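Local coordinates for ATP-dependent helicase FUN30 (Saccharomyces cerevisiae S288c, PDB 5GN1), which remodels nucleosomes at the expense of ATP hydrolysis, serving DNA end resection at double-strand breaks and heterochromatin organization, at residues E203-F208 with I254-L259; S99-I104 with K346-L351; S282-D287 with K324-L329. All coordinates share one frame; numbering follows the deposited sequence.

Contact 1: residues E203-F208 with I254-L259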
ATOM      1  N   GLU A 203     -17.743   8.307  14.937  1.00 19.89           N
ATOM      2  CA  GLU A 203     -17.545   9.159  13.777  1.00 20.75           C
ATOM      3  C   GLU A 203     -17.168   8.319  12.554  1.00 22.53           C
ATOM      4  O   GLU A 203     -16.951   7.109  12.644  1.00 20.17           O
ATOM      5  CB  GLU A 203     -16.475  10.228  14.078  1.00 22.44           C
ATOM      6  CG  GLU A 203     -16.968  11.337  15.046  1.00 26.67           C
ATOM      7  CD  GLU A 203     -15.859  12.293  15.512  1.00 33.10           C
ATOM      8  OE1 GLU A 203     -14.662  11.999  15.277  1.00 32.40           O
ATOM      9  OE2 GLU A 203     -16.184  13.357  16.100  1.00 32.12           O
ATOM     10  N   LYS A 204     -17.114   8.982  11.401  1.00 20.27           N
ATOM     11  CA  LYS A 204     -16.712   8.385  10.140  1.00 19.28           C
ATOM     12  C   LYS A 204     -15.292   8.818   9.788  1.00 19.31           C
ATOM     13  O   LYS A 204     -14.761   9.788  10.337  1.00 19.36           O
ATOM     14  CB  LYS A 204     -17.683   8.775   9.033  1.00 18.16           C
ATOM     15  CG  LYS A 204     -19.114   8.319   9.300  1.00 19.57           C
ATOM     16  CD  LYS A 204     -19.846   8.140   7.991  1.00 21.60           C
ATOM     17  CE  LYS A 204     -21.241   7.567   8.207  1.00 21.77           C
ATOM     18  NZ  LYS A 204     -21.800   6.969   6.954  1.00 18.07           N
ATOM     19  N   VAL A 205     -14.678   8.090   8.858  1.00 15.17           N
ATOM     20  CA  VAL A 205     -13.266   8.296   8.550  1.00 16.84           C
ATOM     21  C   VAL A 205     -13.016   7.982   7.078  1.00 17.13           C
ATOM     22  O   VAL A 205     -13.604   7.051   6.519  1.00 15.90           O
ATOM     23  CB  VAL A 205     -12.360   7.449   9.482  1.00 16.76           C
ATOM     24  CG1 VAL A 205     -12.656   5.943   9.352  1.00 15.87           C
ATOM     25  CG2 VAL A 205     -10.877   7.758   9.228  1.00 12.90           C
ATOM     26  N   LEU A 206     -12.140   8.778   6.455  1.00 17.15           N
ATOM     27  CA  LEU A 206     -11.582   8.487   5.133  1.00 18.25           C
ATOM     28  C   LEU A 206     -10.180   7.910   5.292  1.00 17.71           C
ATOM     29  O   LEU A 206      -9.368   8.455   6.044  1.00 16.26           O
ATOM     30  CB  LEU A 206     -11.499   9.744   4.270  1.00 17.82           C
ATOM     31  CG  LEU A 206     -12.733  10.648   4.259  1.00 15.65           C
ATOM     32  CD1 LEU A 206     -12.489  11.871   3.376  1.00 15.75           C
ATOM     33  CD2 LEU A 206     -13.939   9.835   3.805  1.00 13.05           C
ATOM     34  N   ILE A 207      -9.892   6.819   4.584  1.00 17.20           N
ATOM     35  CA  ILE A 207      -8.548   6.233   4.562  1.00 14.17           C
ATOM     36  C   ILE A 207      -8.000   6.356   3.142  1.00 18.88           C
ATOM     37  O   ILE A 207      -8.630   5.883   2.189  1.00 16.00           O
ATOM     38  CB  ILE A 207      -8.543   4.770   5.024  1.00 15.11           C
ATOM     39  CG1 ILE A 207      -9.271   4.643   6.361  1.00 14.38           C
ATOM     40  CG2 ILE A 207      -7.086   4.269   5.166  1.00 15.68           C
ATOM     41  CD1 ILE A 207      -9.358   3.220   6.893  1.00 15.87           C
ATOM     42  N   PHE A 208      -6.832   6.994   3.001  1.00 16.09           N
ATOM     43  CA  PHE A 208      -6.193   7.209   1.705  1.00 19.14           C
ATOM     44  C   PHE A 208      -4.906   6.400   1.585  1.00 21.60           C
ATOM     45  O   PHE A 208      -4.125   6.323   2.540  1.00 18.22           O
ATOM     46  CB  PHE A 208      -5.843   8.687   1.503  1.00 16.46           C
ATOM     47  CG  PHE A 208      -7.022   9.559   1.281  1.00 15.93           C
ATOM     48  CD1 PHE A 208      -7.568   9.686   0.020  1.00 17.13           C
ATOM     49  CD2 PHE A 208      -7.580  10.273   2.336  1.00 19.90           C
ATOM     50  CE1 PHE A 208      -8.673  10.505  -0.192  1.00 21.91           C
ATOM     51  CE2 PHE A 208      -8.672  11.099   2.135  1.00 20.06           C
ATOM     52  CZ  PHE A 208      -9.220  11.217   0.871  1.00 22.09           C
ATOM     53  N   ILE A 254     -22.133   2.852   7.943  1.00 21.44           N
ATOM     54  CA  ILE A 254     -20.931   2.626   7.141  1.00 17.69           C
ATOM     55  C   ILE A 254     -19.881   3.629   7.597  1.00 18.05           C
ATOM     56  O   ILE A 254     -19.902   4.787   7.157  1.00 17.37           O
ATOM     57  CB  ILE A 254     -21.187   2.770   5.635  1.00 17.02           C
ATOM     58  CG1 ILE A 254     -22.333   1.869   5.179  1.00 25.50           C
ATOM     59  CG2 ILE A 254     -19.924   2.398   4.840  1.00 17.51           C
ATOM     60  CD1 ILE A 254     -22.508   1.845   3.646  1.00 20.22           C
ATOM     61  N   PRO A 255     -18.946   3.240   8.465  1.00 19.04           N
ATOM     62  CA  PRO A 255     -18.062   4.247   9.063  1.00 19.93           C
ATOM     63  C   PRO A 255     -16.893   4.655   8.182  1.00 20.24           C
ATOM     64  O   PRO A 255     -16.290   5.704   8.450  1.00 19.21           O
ATOM     65  CB  PRO A 255     -17.581   3.566  10.351  1.00 17.97           C
ATOM     66  CG  PRO A 255     -17.614   2.081  10.000  1.00 19.49           C
ATOM     67  CD  PRO A 255     -18.843   1.933   9.138  1.00 19.22           C
ATOM     68  N   ILE A 256     -16.560   3.883   7.144  1.00 16.46           N
ATOM     69  CA  ILE A 256     -15.258   3.981   6.481  1.00 18.83           C
ATOM     70  C   ILE A 256     -15.431   4.115   4.977  1.00 19.56           C
ATOM     71  O   ILE A 256     -16.185   3.352   4.361  1.00 16.27           O
ATOM     72  CB  ILE A 256     -14.365   2.766   6.779  1.00 17.81           C
ATOM     73  CG1 ILE A 256     -14.103   2.653   8.272  1.00 18.92           C
ATOM     74  CG2 ILE A 256     -13.029   2.879   6.018  1.00 16.30           C
ATOM     75  CD1 ILE A 256     -13.253   1.458   8.620  1.00 17.19           C
ATOM     76  N   PHE A 257     -14.694   5.056   4.390  1.00 15.99           N
ATOM     77  CA  PHE A 257     -14.515   5.194   2.947  1.00 17.55           C
ATOM     78  C   PHE A 257     -13.020   5.065   2.673  1.00 19.67           C
ATOM     79  O   PHE A 257     -12.229   5.845   3.211  1.00 18.65           O
ATOM     80  CB  PHE A 257     -15.028   6.553   2.464  1.00 14.91           C
ATOM     81  CG  PHE A 257     -15.664   6.528   1.100  1.00 19.49           C
ATOM     82  CD1 PHE A 257     -15.142   5.754   0.087  1.00 22.27           C
ATOM     83  CD2 PHE A 257     -16.803   7.279   0.839  1.00 21.73           C
ATOM     84  CE1 PHE A 257     -15.744   5.743  -1.179  1.00 23.86           C
ATOM     85  CE2 PHE A 257     -17.397   7.268  -0.416  1.00 22.62           C
ATOM     86  CZ  PHE A 257     -16.864   6.494  -1.420  1.00 21.04           C
ATOM     87  N   ILE A 258     -12.622   4.080   1.861  1.00 17.47           N
ATOM     88  CA  ILE A 258     -11.221   3.929   1.487  1.00 17.53           C
ATOM     89  C   ILE A 258     -11.048   4.423   0.054  1.00 18.18           C
ATOM     90  O   ILE A 258     -11.878   4.136  -0.820  1.00 18.99           O
ATOM     91  CB  ILE A 258     -10.715   2.480   1.671  1.00 15.67           C
ATOM     92  CG1 ILE A 258     -11.314   1.523   0.633  1.00 21.12           C
ATOM     93  CG2 ILE A 258     -10.971   1.980   3.104  1.00 16.62           C
ATOM     94  CD1 ILE A 258     -10.775   0.098   0.776  1.00 22.04           C
ATOM     95  N   LEU A 259      -9.993   5.213  -0.176  1.00 18.28           N
ATOM     96  CA  LEU A 259      -9.797   5.912  -1.443  1.00 19.16           C
ATOM     97  C   LEU A 259      -8.327   5.927  -1.812  1.00 20.98           C
ATOM     98  O   LEU A 259      -7.451   5.848  -0.943  1.00 16.21           O
ATOM     99  CB  LEU A 259     -10.256   7.386  -1.402  1.00 18.28           C
ATOM    100  CG  LEU A 259     -11.675   7.722  -0.946  1.00 21.55           C
ATOM    101  CD1 LEU A 259     -11.647   8.199   0.483  1.00 17.48           C
ATOM    102  CD2 LEU A 259     -12.271   8.806  -1.862  1.00 19.53           C
TER
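Leu259 lays its CD1 methyl over one face of the Phe208 ring, 4.2 Å from the ring centroid, a CH-pi contact at the tightly packed end of two parallel strands. The two side chains run side by side in the same direction, and CB of Leu259 adds a second touch at the ring's CE1, 3.7 Å away. Phe208 reaches this place because its CG stands anti to the carbonyl carbon (chi1 -71°), which carries the ring toward its neighbour. On the same face, Leu206 CD2 rests on Phe257 CB at 3.7 Å, and the Phe257 ring continues away to meet Phe248 edge-to-face. The other face carries Val205, Ile207, Ile256 and Ile258, branched residues that suit extended backbone; Ile207 CD1 meets Ile256 CG2 at 3.8 Å beneath helices 185-200 and 212-224. Between the faces the backbones are joined by regular parallel bonds, among them Leu259 N to Ile207 O at 2.8 Å.

The entry end is looser. There Glu203 turns its side chain away toward Asn275, and the partly exposed Pro255 ring comes no nearer than 4.3 Å, from its CB to Glu203 O. Proline, having no N-H, suits the point where the regular pairing stops, while its carbonyl still accepts from Val205 N. At this same end Lys204 is buried: its extended chain puts NZ 2.9 Å from Ile254 O, with the donor tilted 33° from the carbonyl plane.

Phe248 and Asp251 offer NZ two more carbonyls, and the Phe248 ring adds a cation-pi contact. Three backbone carbonyls and a ring thus satisfy a buried ammonium where the two strands begin, in this RecA-like lobe.

Contact 2: residues S99-I104 with K346-L351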
ATOM      1  N   SER A  99      17.456  -0.950  -9.481  1.00 23.03           N
ATOM      2  CA  SER A  99      17.762   0.461  -9.623  1.00 20.63           C
ATOM      3  C   SER A  99      17.391   1.154  -8.322  1.00 23.51           C
ATOM      4  O   SER A  99      16.697   0.589  -7.473  1.00 24.41           O
ATOM      5  CB  SER A  99      16.996   1.107 -10.789  1.00 25.16           C
ATOM      6  OG  SER A  99      15.602   1.114 -10.523  1.00 29.04           O
ATOM      7  N   SER A 100      17.837   2.400  -8.178  1.00 21.79           N
ATOM      8  CA  SER A 100      17.436   3.172  -7.011  1.00 30.88           C
ATOM      9  C   SER A 100      15.916   3.301  -6.945  1.00 26.10           C
ATOM     10  O   SER A 100      15.332   3.272  -5.857  1.00 23.37           O
ATOM     11  CB  SER A 100      18.092   4.549  -7.041  1.00 22.50           C
ATOM     12  OG  SER A 100      17.570   5.330  -8.098  1.00 28.70           O
ATOM     13  N   LYS A 101      15.265   3.415  -8.106  1.00 24.52           N
ATOM     14  CA  LYS A 101      13.814   3.587  -8.141  1.00 30.98           C
ATOM     15  C   LYS A 101      13.094   2.385  -7.540  1.00 26.15           C
ATOM     16  O   LYS A 101      12.272   2.531  -6.632  1.00 26.15           O
ATOM     17  CB  LYS A 101      13.343   3.823  -9.577  1.00 31.67           C
ATOM     18  CG  LYS A 101      13.859   5.088 -10.226  1.00 32.34           C
ATOM     19  CD  LYS A 101      13.490   5.106 -11.708  1.00 40.68           C
ATOM     20  CE  LYS A 101      13.283   6.519 -12.211  1.00 41.67           C
ATOM     21  NZ  LYS A 101      12.285   6.568 -13.318  1.00 41.47           N
ATOM     22  N   ASN A 102      13.365   1.179  -8.045  1.00 22.93           N
ATOM     23  CA  ASN A 102      12.586   0.049  -7.551  1.00 27.86           C
ATOM     24  C   ASN A 102      13.066  -0.459  -6.195  1.00 22.49           C
ATOM     25  O   ASN A 102      12.313  -1.174  -5.525  1.00 20.66           O
ATOM     26  CB  ASN A 102      12.546  -1.105  -8.569  1.00 31.03           C
ATOM     27  CG  ASN A 102      13.921  -1.609  -8.974  1.00 32.67           C
ATOM     28  OD1 ASN A 102      14.720  -2.036  -8.139  1.00 28.90           O
ATOM     29  ND2 ASN A 102      14.171  -1.632 -10.287  1.00 36.84           N
ATOM     30  N   LEU A 103      14.271  -0.082  -5.754  1.00 22.86           N
ATOM     31  CA  LEU A 103      14.694  -0.441  -4.400  1.00 19.17           C
ATOM     32  C   LEU A 103      14.013   0.441  -3.362  1.00 20.48           C
ATOM     33  O   LEU A 103      13.548  -0.054  -2.330  1.00 25.22           O
ATOM     34  CB  LEU A 103      16.221  -0.338  -4.261  1.00 24.00           C
ATOM     35  CG  LEU A 103      17.068  -1.412  -4.938  1.00 26.06           C
ATOM     36  CD1 LEU A 103      18.530  -0.988  -4.930  1.00 30.29           C
ATOM     37  CD2 LEU A 103      16.880  -2.746  -4.250  1.00 27.98           C
ATOM     38  N   ILE A 104      13.973   1.751  -3.610  1.00 22.55           N
ATOM     39  CA  ILE A 104      13.175   2.665  -2.789  1.00 24.44           C
ATOM     40  C   ILE A 104      11.714   2.226  -2.758  1.00 24.68           C
ATOM     41  O   ILE A 104      11.041   2.313  -1.723  1.00 20.95           O
ATOM     42  CB  ILE A 104      13.318   4.109  -3.315  1.00 26.46           C
ATOM     43  CG1 ILE A 104      14.750   4.646  -3.106  1.00 26.73           C
ATOM     44  CG2 ILE A 104      12.276   5.039  -2.690  1.00 23.53           C
ATOM     45  CD1 ILE A 104      15.306   4.428  -1.752  1.00 28.18           C
ATOM     46  N   LYS A 346      16.153  11.352  -9.757  1.00 32.19           N
ATOM     47  CA  LYS A 346      16.958  12.131  -8.882  1.00 40.39           C
ATOM     48  C   LYS A 346      16.553  11.945  -7.427  1.00 37.21           C
ATOM     49  O   LYS A 346      17.388  11.808  -6.582  1.00 36.19           O
ATOM     50  CB  LYS A 346      17.012  13.581  -9.335  1.00 38.97           C
ATOM     51  CG  LYS A 346      18.054  13.761 -10.431  1.00 50.60           C
ATOM     52  CD  LYS A 346      17.889  15.004 -11.280  1.00 52.49           C
ATOM     53  CE  LYS A 346      18.410  14.775 -12.711  1.00 56.33           C
ATOM     54  NZ  LYS A 346      17.442  14.116 -13.641  1.00 50.80           N
ATOM     55  N   VAL A 347      15.264  11.922  -7.166  1.00 31.56           N
ATOM     56  CA  VAL A 347      14.768  11.723  -5.828  1.00 32.67           C
ATOM     57  C   VAL A 347      15.106  10.340  -5.305  1.00 31.48           C
ATOM     58  O   VAL A 347      15.501  10.189  -4.189  1.00 27.93           O
ATOM     59  CB  VAL A 347      13.257  11.966  -5.747  1.00 32.41           C
ATOM     60  CG1 VAL A 347      12.734  11.634  -4.389  1.00 34.56           C
ATOM     61  CG2 VAL A 347      12.937  13.393  -6.069  1.00 33.09           C
ATOM     62  N   SER A 348      14.942   9.347  -6.158  1.00 25.84           N
ATOM     63  CA  SER A 348      15.242   7.997  -5.762  1.00 22.65           C
ATOM     64  C   SER A 348      16.740   7.879  -5.450  1.00 26.24           C
ATOM     65  O   SER A 348      17.125   7.226  -4.479  1.00 24.14           O
ATOM     66  CB  SER A 348      14.867   7.022  -6.859  1.00 27.16           C
ATOM     67  OG  SER A 348      13.494   6.924  -6.942  1.00 33.13           O
ATOM     68  N   ASP A 349      17.580   8.503  -6.272  1.00 30.16           N
ATOM     69  CA  ASP A 349      19.021   8.496  -6.028  1.00 31.72           C
ATOM     70  C   ASP A 349      19.343   9.135  -4.680  1.00 27.59           C
ATOM     71  O   ASP A 349      20.135   8.598  -3.902  1.00 30.45           O
ATOM     72  CB  ASP A 349      19.767   9.225  -7.158  1.00 28.20           C
ATOM     73  CG  ASP A 349      19.855   8.405  -8.466  1.00 32.77           C
ATOM     74  OD1 ASP A 349      19.588   7.184  -8.459  1.00 32.09           O
ATOM     75  OD2 ASP A 349      20.231   8.991  -9.505  1.00 35.49           O
ATOM     76  N   MET A 350      18.720  10.280  -4.383  1.00 31.11           N
ATOM     77  CA  MET A 350      18.970  10.961  -3.114  1.00 31.29           C
ATOM     78  C   MET A 350      18.516  10.125  -1.915  1.00 36.09           C
ATOM     79  O   MET A 350      19.216  10.052  -0.893  1.00 31.84           O
ATOM     80  CB  MET A 350      18.272  12.313  -3.109  1.00 37.02           C
ATOM     81  CG  MET A 350      18.217  12.945  -1.734  1.00 39.43           C
ATOM     82  SD  MET A 350      16.766  13.979  -1.543  1.00 53.85           S
ATOM     83  CE  MET A 350      15.462  12.760  -1.454  1.00 38.94           C
ATOM     84  N   LEU A 351      17.340   9.500  -2.006  1.00 27.62           N
ATOM     85  CA  LEU A 351      16.881   8.656  -0.908  1.00 25.20           C
ATOM     86  C   LEU A 351      17.794   7.456  -0.716  1.00 29.59           C
ATOM     87  O   LEU A 351      18.104   7.079   0.423  1.00 24.92           O
ATOM     88  CB  LEU A 351      15.432   8.218  -1.150  1.00 25.55           C
ATOM     89  CG  LEU A 351      14.436   9.330  -0.808  1.00 31.41           C
ATOM     90  CD1 LEU A 351      13.034   9.054  -1.355  1.00 30.45           C
ATOM     91  CD2 LEU A 351      14.393   9.520   0.718  1.00 31.89           C
TER
HETATM   92  O   HOH W   1      11.101   4.990  -6.177  1.00 30.99           O
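Two buried serines, Ser100 and Ser348, meet where the start of helix 100-110 packs against the C-terminal helix 345-359, one bonded to a carboxylate and the other to a water. Ser100 OG lies between the backbone N and the carbonyl carbon (chi1 68°) and from there donates to Asp349 OD1 at 2.8 Å. It meets that oxygen on the anti side, 32° out of the carboxylate plane, so the bond is short without being coplanar. Asp349 starts away from the partner helix, but its carboxylate swings back to it.

Ser348 sits at the crossing itself, its CA 5.2 Å from that of Lys101. So small a residue lets the axes of helices 100-104 and 346-351 approach to 8.5 Å while they cross at 63°. Its OG lies 3.6 Å from Lys101 CA, and a water links it to Lys101 O; Glu344 O takes a weak bond from the same hydroxyl. Deeper in, the packing turns apolar. Ile104 CD1 presses on Leu351 CB at 3.8 Å, the two side chains crossing at about a right angle, and Ile315, Ile319 and Leu343 close around them.

Ser99 precedes the first helix as its N-cap, and with Asn102 it forms a capping box: Ser99 N donates to Asn102 OD1, and Asn102 N returns a weak bond to Ser99 OG. Ser100, the next residue, offers its hydroxyl from the first turn of this capped helix. A carboxylate near that end would probably be favoured by the positive end of the helix dipole. Buried serine hydroxyls, satisfied by a carboxylate and a water, thus border an isoleucine-leucine patch.

Contact 3: residues S282-D287 with K324-L329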
ATOM      1  N   SER A 282       2.457  10.837   0.628  1.00 25.58           N
ATOM      2  CA  SER A 282       2.990  11.197  -0.669  1.00 29.48           C
ATOM      3  C   SER A 282       4.258  12.028  -0.502  1.00 32.68           C
ATOM      4  O   SER A 282       4.426  12.751   0.486  1.00 30.53           O
ATOM      5  CB  SER A 282       1.950  11.986  -1.468  1.00 34.40           C
ATOM      6  OG  SER A 282       2.499  12.469  -2.679  1.00 36.84           O
ATOM      7  N   PHE A 283       5.161  11.913  -1.483  1.00 37.24           N
ATOM      8  CA  PHE A 283       6.344  12.769  -1.478  1.00 35.38           C
ATOM      9  C   PHE A 283       5.998  14.214  -1.805  1.00 31.81           C
ATOM     10  O   PHE A 283       6.801  15.104  -1.514  1.00 35.29           O
ATOM     11  CB  PHE A 283       7.398  12.250  -2.461  1.00 34.47           C
ATOM     12  CG  PHE A 283       8.735  12.954  -2.352  1.00 29.53           C
ATOM     13  CD1 PHE A 283       9.631  12.618  -1.344  1.00 39.42           C
ATOM     14  CD2 PHE A 283       9.101  13.938  -3.265  1.00 42.22           C
ATOM     15  CE1 PHE A 283      10.868  13.261  -1.238  1.00 38.13           C
ATOM     16  CE2 PHE A 283      10.331  14.581  -3.168  1.00 33.73           C
ATOM     17  CZ  PHE A 283      11.213  14.239  -2.153  1.00 34.56           C
ATOM     18  N   ASN A 284       4.824  14.468  -2.391  1.00 34.12           N
ATOM     19  CA  ASN A 284       4.326  15.824  -2.581  1.00 30.68           C
ATOM     20  C   ASN A 284       3.228  16.100  -1.557  1.00 31.26           C
ATOM     21  O   ASN A 284       2.130  15.540  -1.674  1.00 27.43           O
ATOM     22  CB  ASN A 284       3.795  16.020  -4.000  1.00 32.03           C
ATOM     23  CG  ASN A 284       3.339  17.456  -4.269  1.00 36.19           C
ATOM     24  OD1 ASN A 284       3.452  18.331  -3.404  1.00 38.48           O
ATOM     25  ND2 ASN A 284       2.823  17.700  -5.474  1.00 37.44           N
ATOM     26  N   PRO A 285       3.477  16.932  -0.546  1.00 33.02           N
ATOM     27  CA  PRO A 285       2.444  17.190   0.473  1.00 35.02           C
ATOM     28  C   PRO A 285       1.147  17.755  -0.078  1.00 32.20           C
ATOM     29  O   PRO A 285       0.113  17.625   0.586  1.00 30.00           O
ATOM     30  CB  PRO A 285       3.130  18.191   1.416  1.00 38.09           C
ATOM     31  CG  PRO A 285       4.600  17.860   1.290  1.00 39.81           C
ATOM     32  CD  PRO A 285       4.804  17.435  -0.142  1.00 36.96           C
ATOM     33  N   HIS A 286       1.166  18.387  -1.251  1.00 31.89           N
ATOM     34  CA  HIS A 286      -0.064  18.920  -1.829  1.00 35.80           C
ATOM     35  C   HIS A 286      -1.096  17.821  -2.061  1.00 33.18           C
ATOM     36  O   HIS A 286      -2.305  18.057  -1.931  1.00 28.34           O
ATOM     37  CB  HIS A 286       0.266  19.640  -3.136  1.00 32.87           C
ATOM     38  CG  HIS A 286      -0.933  20.097  -3.902  1.00 36.70           C
ATOM     39  ND1 HIS A 286      -1.652  21.223  -3.559  1.00 46.11           N
ATOM     40  CD2 HIS A 286      -1.536  19.585  -5.002  1.00 36.73           C
ATOM     41  CE1 HIS A 286      -2.648  21.382  -4.413  1.00 40.54           C
ATOM     42  NE2 HIS A 286      -2.601  20.402  -5.298  1.00 43.48           N
ATOM     43  N   ASP A 287      -0.633  16.615  -2.401  1.00 33.34           N
ATOM     44  CA  ASP A 287      -1.541  15.495  -2.629  1.00 28.32           C
ATOM     45  C   ASP A 287      -2.264  15.088  -1.351  1.00 24.29           C
ATOM     46  O   ASP A 287      -3.469  14.827  -1.374  1.00 26.42           O
ATOM     47  CB  ASP A 287      -0.773  14.300  -3.189  1.00 29.80           C
ATOM     48  CG  ASP A 287      -0.169  14.581  -4.547  1.00 36.26           C
ATOM     49  OD1 ASP A 287      -0.660  15.499  -5.239  1.00 39.27           O
ATOM     50  OD2 ASP A 287       0.790  13.871  -4.919  1.00 38.13           O
ATOM     51  N   LYS A 324       8.528  17.615  -0.510  1.00 44.43           N
ATOM     52  CA  LYS A 324       8.423  19.015  -0.853  1.00 49.16           C
ATOM     53  C   LYS A 324       7.149  19.436  -1.533  1.00 44.94           C
ATOM     54  O   LYS A 324       6.815  18.956  -2.582  1.00 45.73           O
ATOM     55  CB  LYS A 324       9.570  19.387  -1.780  1.00 56.57           C
ATOM     56  CG  LYS A 324      10.899  19.341  -1.175  1.00 66.07           C
ATOM     57  CD  LYS A 324      11.993  19.685  -2.109  1.00 68.74           C
ATOM     58  CE  LYS A 324      13.271  19.653  -1.485  1.00 73.40           C
ATOM     59  NZ  LYS A 324      14.367  19.954  -2.340  1.00 78.16           N
ATOM     60  N   ASN A 325       6.610  20.486  -0.947  1.00 51.61           N
ATOM     61  CA  ASN A 325       5.318  21.038  -1.351  1.00 47.15           C
ATOM     62  C   ASN A 325       5.450  21.787  -2.678  1.00 47.95           C
ATOM     63  O   ASN A 325       6.260  22.712  -2.793  1.00 49.84           O
ATOM     64  CB  ASN A 325       4.809  21.963  -0.244  1.00 43.84           C
ATOM     65  CG  ASN A 325       3.388  22.434  -0.471  1.00 45.76           C
ATOM     66  OD1 ASN A 325       2.599  21.786  -1.160  1.00 44.65           O
ATOM     67  ND2 ASN A 325       3.052  23.571   0.120  1.00 49.65           N
ATOM     68  N   LYS A 326       4.651  21.395  -3.676  1.00 43.37           N
ATOM     69  CA  LYS A 326       4.744  21.904  -5.042  1.00 46.31           C
ATOM     70  C   LYS A 326       3.416  21.696  -5.766  1.00 50.41           C
ATOM     71  O   LYS A 326       2.607  20.847  -5.381  1.00 47.03           O
ATOM     72  CB  LYS A 326       5.864  21.198  -5.821  1.00 52.92           C
ATOM     73  CG  LYS A 326       5.372  19.974  -6.563  1.00 46.00           C
ATOM     74  CD  LYS A 326       6.429  18.925  -6.733  1.00 54.20           C
ATOM     75  CE  LYS A 326       7.423  19.318  -7.737  1.00 49.06           C
ATOM     76  NZ  LYS A 326       8.153  18.140  -8.209  1.00 50.36           N
ATOM     77  N   LEU A 327       3.185  22.479  -6.828  1.00 58.30           N
ATOM     78  CA  LEU A 327       2.077  22.231  -7.746  1.00 51.14           C
ATOM     79  C   LEU A 327       2.580  21.547  -9.013  1.00 54.60           C
ATOM     80  O   LEU A 327       3.683  21.827  -9.489  1.00 52.72           O
ATOM     81  CB  LEU A 327       1.345  23.524  -8.123  1.00 56.60           C
ATOM     82  CG  LEU A 327       0.214  23.335  -9.157  1.00 60.37           C
ATOM     83  CD1 LEU A 327      -0.948  22.496  -8.594  1.00 57.38           C
ATOM     84  CD2 LEU A 327      -0.295  24.655  -9.748  1.00 55.19           C
ATOM     85  N   ALA A 328       1.751  20.661  -9.562  1.00 57.09           N
ATOM     86  CA  ALA A 328       2.078  19.896 -10.754  1.00 56.53           C
ATOM     87  C   ALA A 328       1.939  20.742 -12.016  1.00 57.69           C
ATOM     88  O   ALA A 328       1.208  21.737 -12.060  1.00 57.93           O
ATOM     89  CB  ALA A 328       1.180  18.663 -10.867  1.00 60.31           C
ATOM     90  N   LEU A 329       2.654  20.319 -13.060  1.00 52.49           N
ATOM     91  CA  LEU A 329       2.594  20.989 -14.351  1.00 47.50           C
ATOM     92  C   LEU A 329       1.510  20.426 -15.258  1.00 53.62           C
ATOM     93  O   LEU A 329       0.996  21.151 -16.119  1.00 60.92           O
ATOM     94  CB  LEU A 329       3.947  20.893 -15.055  1.00 46.16           C
ATOM     95  CG  LEU A 329       4.950  21.978 -14.695  1.00 38.71           C
ATOM     96  CD1 LEU A 329       6.218  21.745 -15.474  1.00 38.16           C
ATOM     97  CD2 LEU A 329       4.375  23.356 -15.006  1.00 43.98           C
TER
HETATM   98  O   HOH W   2       7.729  16.716  -4.095  1.00 45.91           O
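Asn284 grips the backbone of Lys326 with both ends of its side-chain amide. ND2 donates to Lys326 O at 3.2 Å, and the acceptor lies within 9° of the amide plane, although ND2 itself stands above the plane of that carbonyl. OD1 takes a weak bond in return from Lys326 N at 3.3 Å. The Lys326 chain crosses the amide at about a right angle, its CG 3.6 Å from ND2. Next to this, Pro285 sets its CD against Lys324 C at 3.4 Å, and a water bridges Phe283 O and Lys324 O.

Asn284 extends because CG is anti to its own backbone N (chi1 -177°). The same OD1 also accepts from His286 N at 3.1 Å, from above the amide's carbonyl plane, and so caps helix 285-292. A leucine here would probably leave His286 N and both backbone polar atoms of Lys326 without their mate, freeing the loop to shift.

Further out, Ser282 OG accepts from Asn284 N at 3.1 Å and donates to Asp287 OD2, tying the asparagine's backbone to the first turn. Ser282 N is in turn held by Asp288.

An ST turn thus runs into an asparagine-capped helix, with proline, which has no N-H to satisfy, directly after the cap. Helix 285-292 runs into the sequence that matches motif VI of SNF2-family helicases.

From the N terminus, the chain first meets contact 2 at helix 100-110, whose long loop closes only when helix 345-359 returns at 346-351. Both other contacts are nested within it. Contact 1 closes first, pairing two neighbouring strands of the parallel sheet after a helix-strand-helix excursion; contact 3 then opens and closes in series with it, fastening the loop after helix 315-322 to the start of helix 285-292. None of the loops cross. Contacts 1 and 2 lie on opposite sides of the chain's centre, their centres about 32 Å apart. Contacts 2 and 3 touch, Val347 CG1 packing on Phe283 CZ at 3.8 Å, so the C-terminal helix joins both.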